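Local atomic coordinates of Z5138 gene product (Escherichia coli, PDB entry 1XOU), a protein that probably acts as a chaperone of the type III secretion system, keeping the filament protein EspA, and probably also EspB, soluble before export. Residues E36-L41 with N56-G61. The protein carries 1 engineered substitution. Residues are numbered along the deposited sequence; the frame is centred on the assembly and turned at random.
Sequences ESVNEL and NKLIEG
Val38, Leu41 and Leu58 meet through methyl groups alone, with no ring, amide or carboxylate between them; a flat group that does have a charged partner, the carboxylate of Glu60, belongs to a pair within 56-61. There Lys57 NZ forms a salt bridge with Glu60 OE2 at 3.2 Å, on the syn lone pair, the side of the other oxygen. The two residues stand three positions apart, so one helical turn brings them to the same side, and long, flexible charged chains suit this more open flank, well clear of 36-41.

Across the contact, Leu58 does most of the work. It points toward 36-41, and its CD1, anti to CA (chi2 180°), extends this branch to the full length of the side chain. There CD1 meets Val38 CG2 at 4.0 Å, the two side chains crossing at a slant, and lies 4.4 Å from Leu41 CD1. The methyl is thus placed between Val38 and Leu41, closer to Val38; these two are one turn apart on the same face of their helix. Branched aliphatic chains suit this buried place, since they need no polar partner. Only about 80 Å² is buried between the segments, and the CA atoms of Val38 and Leu58 stand 9.0 Å apart, so this is a light touch between side-chain ends.

In the fold, the contact joins helix 3-47 to helix 49-64, which doubles back after a short break to form a helical hairpin. Nearer the bend, Leu41 also packs on Ala51 and Lys54, while Gly61 makes a backbone hydrogen bond with Arg68 of helix 66-83. Apolar side chains of another protein, probably the chaperone's client, pack on Leu41 and Leu58, and an acidic one on Val38, so the second chain helps to cover the contact.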
loop_
_atom_site.group_PDB
_atom_site.type_symbol
_atom_site.label_atom_id
_atom_site.label_comp_id
_atom_site.label_asym_id
_atom_site.label_seq_id
_atom_site.Cartn_x
_atom_site.Cartn_y
_atom_site.Cartn_z
ATOM N N GLU B 36 14.307 11.965 -0.267
ATOM C CA GLU B 36 15.098 13.166 -0.526
ATOM C C GLU B 36 14.722 14.332 0.388
ATOM O O GLU B 36 15.595 15.005 0.927
ATOM C CB GLU B 36 14.926 13.619 -1.972
ATOM C CG GLU B 36 15.747 12.850 -2.987
ATOM C CD GLU B 36 15.643 13.456 -4.384
ATOM O OE1 GLU B 36 14.581 13.296 -5.044
ATOM O OE2 GLU B 36 16.623 14.107 -4.814
ATOM N N SER B 37 13.424 14.569 0.549
ATOM C CA SER B 37 12.938 15.664 1.379
ATOM C C SER B 37 13.422 15.523 2.805
ATOM O O SER B 37 13.900 16.484 3.409
ATOM C CB SER B 37 11.411 15.692 1.389
ATOM O OG SER B 37 10.886 15.497 0.090
ATOM N N VAL B 38 13.283 14.313 3.337
ATOM C CA VAL B 38 13.671 14.008 4.712
ATOM C C VAL B 38 15.171 14.205 4.942
ATOM O O VAL B 38 15.582 14.620 6.023
ATOM C CB VAL B 38 13.246 12.560 5.092
ATOM C CG1 VAL B 38 14.407 11.582 4.889
ATOM C CG2 VAL B 38 12.719 12.539 6.511
ATOM N N ASN B 39 15.985 13.915 3.932
ATOM C CA ASN B 39 17.418 14.121 4.066
ATOM C C ASN B 39 17.714 15.616 4.037
ATOM O O ASN B 39 18.631 16.089 4.713
ATOM C CB ASN B 39 18.179 13.433 2.944
ATOM C CG ASN B 39 17.956 11.939 2.927
ATOM O OD1 ASN B 39 18.132 11.250 3.947
ATOM N ND2 ASN B 39 17.559 11.420 1.766
ATOM N N GLU B 40 16.944 16.361 3.250
ATOM C CA GLU B 40 17.140 17.795 3.178
ATOM C C GLU B 40 16.809 18.369 4.543
ATOM O O GLU B 40 17.508 19.257 5.035
ATOM C CB GLU B 40 16.242 18.408 2.106
ATOM C CG GLU B 40 16.617 17.976 0.690
ATOM C CD GLU B 40 15.561 18.336 -0.356
ATOM O OE1 GLU B 40 14.452 18.778 0.029
ATOM O OE2 GLU B 40 15.846 18.163 -1.564
ATOM N N LEU B 41 15.757 17.854 5.172
ATOM C CA LEU B 41 15.380 18.341 6.493
ATOM C C LEU B 41 16.544 18.141 7.465
ATOM O O LEU B 41 16.704 18.904 8.407
ATOM C CB LEU B 41 14.154 17.604 7.023
ATOM C CG LEU B 41 13.138 18.502 7.738
ATOM C CD1 LEU B 41 12.272 17.659 8.666
ATOM C CD2 LEU B 41 13.858 19.575 8.520
ATOM N N ASN B 56 12.982 15.107 14.609
ATOM C CA ASN B 56 12.792 14.227 15.760
ATOM C C ASN B 56 11.344 13.797 15.926
ATOM O O ASN B 56 11.063 12.664 16.322
ATOM C CB ASN B 56 13.272 14.897 17.046
ATOM C CG ASN B 56 14.708 15.366 16.961
ATOM O OD1 ASN B 56 15.552 14.728 16.336
ATOM N ND2 ASN B 56 14.995 16.490 17.607
ATOM N N LYS B 57 10.424 14.711 15.642
ATOM C CA LYS B 57 9.002 14.396 15.729
ATOM C C LYS B 57 8.700 13.331 14.674
ATOM O O LYS B 57 7.969 12.374 14.934
ATOM C CB LYS B 57 8.146 15.657 15.494
ATOM C CG LYS B 57 7.932 16.486 16.755
ATOM C CD LYS B 57 7.393 15.567 17.855
ATOM C CE LYS B 57 7.594 16.131 19.265
ATOM N NZ LYS B 57 7.407 15.056 20.310
ATOM N N LEU B 58 9.282 13.506 13.488
ATOM C CA LEU B 58 9.108 12.561 12.389
ATOM C C LEU B 58 9.665 11.201 12.772
ATOM O O LEU B 58 9.005 10.171 12.610
ATOM C CB LEU B 58 9.840 13.051 11.146
ATOM C CG LEU B 58 8.958 13.601 10.026
ATOM C CD1 LEU B 58 9.842 14.052 8.875
ATOM C CD2 LEU B 58 7.986 12.532 9.567
ATOM N N ILE B 59 10.893 11.204 13.273
ATOM C CA ILE B 59 11.544 9.971 13.690
ATOM C C ILE B 59 10.690 9.212 14.709
ATOM O O ILE B 59 10.461 8.018 14.558
ATOM C CB ILE B 59 12.935 10.270 14.275
ATOM C CG1 ILE B 59 13.803 10.915 13.191
ATOM C CG2 ILE B 59 13.573 8.990 14.799
ATOM C CD1 ILE B 59 15.093 11.512 13.691
ATOM N N GLU B 60 10.210 9.898 15.741
ATOM C CA GLU B 60 9.373 9.238 16.734
ATOM C C GLU B 60 8.096 8.731 16.078
ATOM O O GLU B 60 7.607 7.644 16.410
ATOM C CB GLU B 60 9.037 10.200 17.873
ATOM C CG GLU B 60 10.201 10.422 18.826
ATOM C CD GLU B 60 10.066 11.686 19.679
ATOM O OE1 GLU B 60 11.038 11.995 20.418
ATOM O OE2 GLU B 60 9.006 12.366 19.613
ATOM N N GLY B 61 7.579 9.515 15.130
ATOM C CA GLY B 61 6.368 9.144 14.420
ATOM C C GLY B 61 6.524 7.839 13.666
ATOM O O GLY B 61 5.657 6.973 13.728
#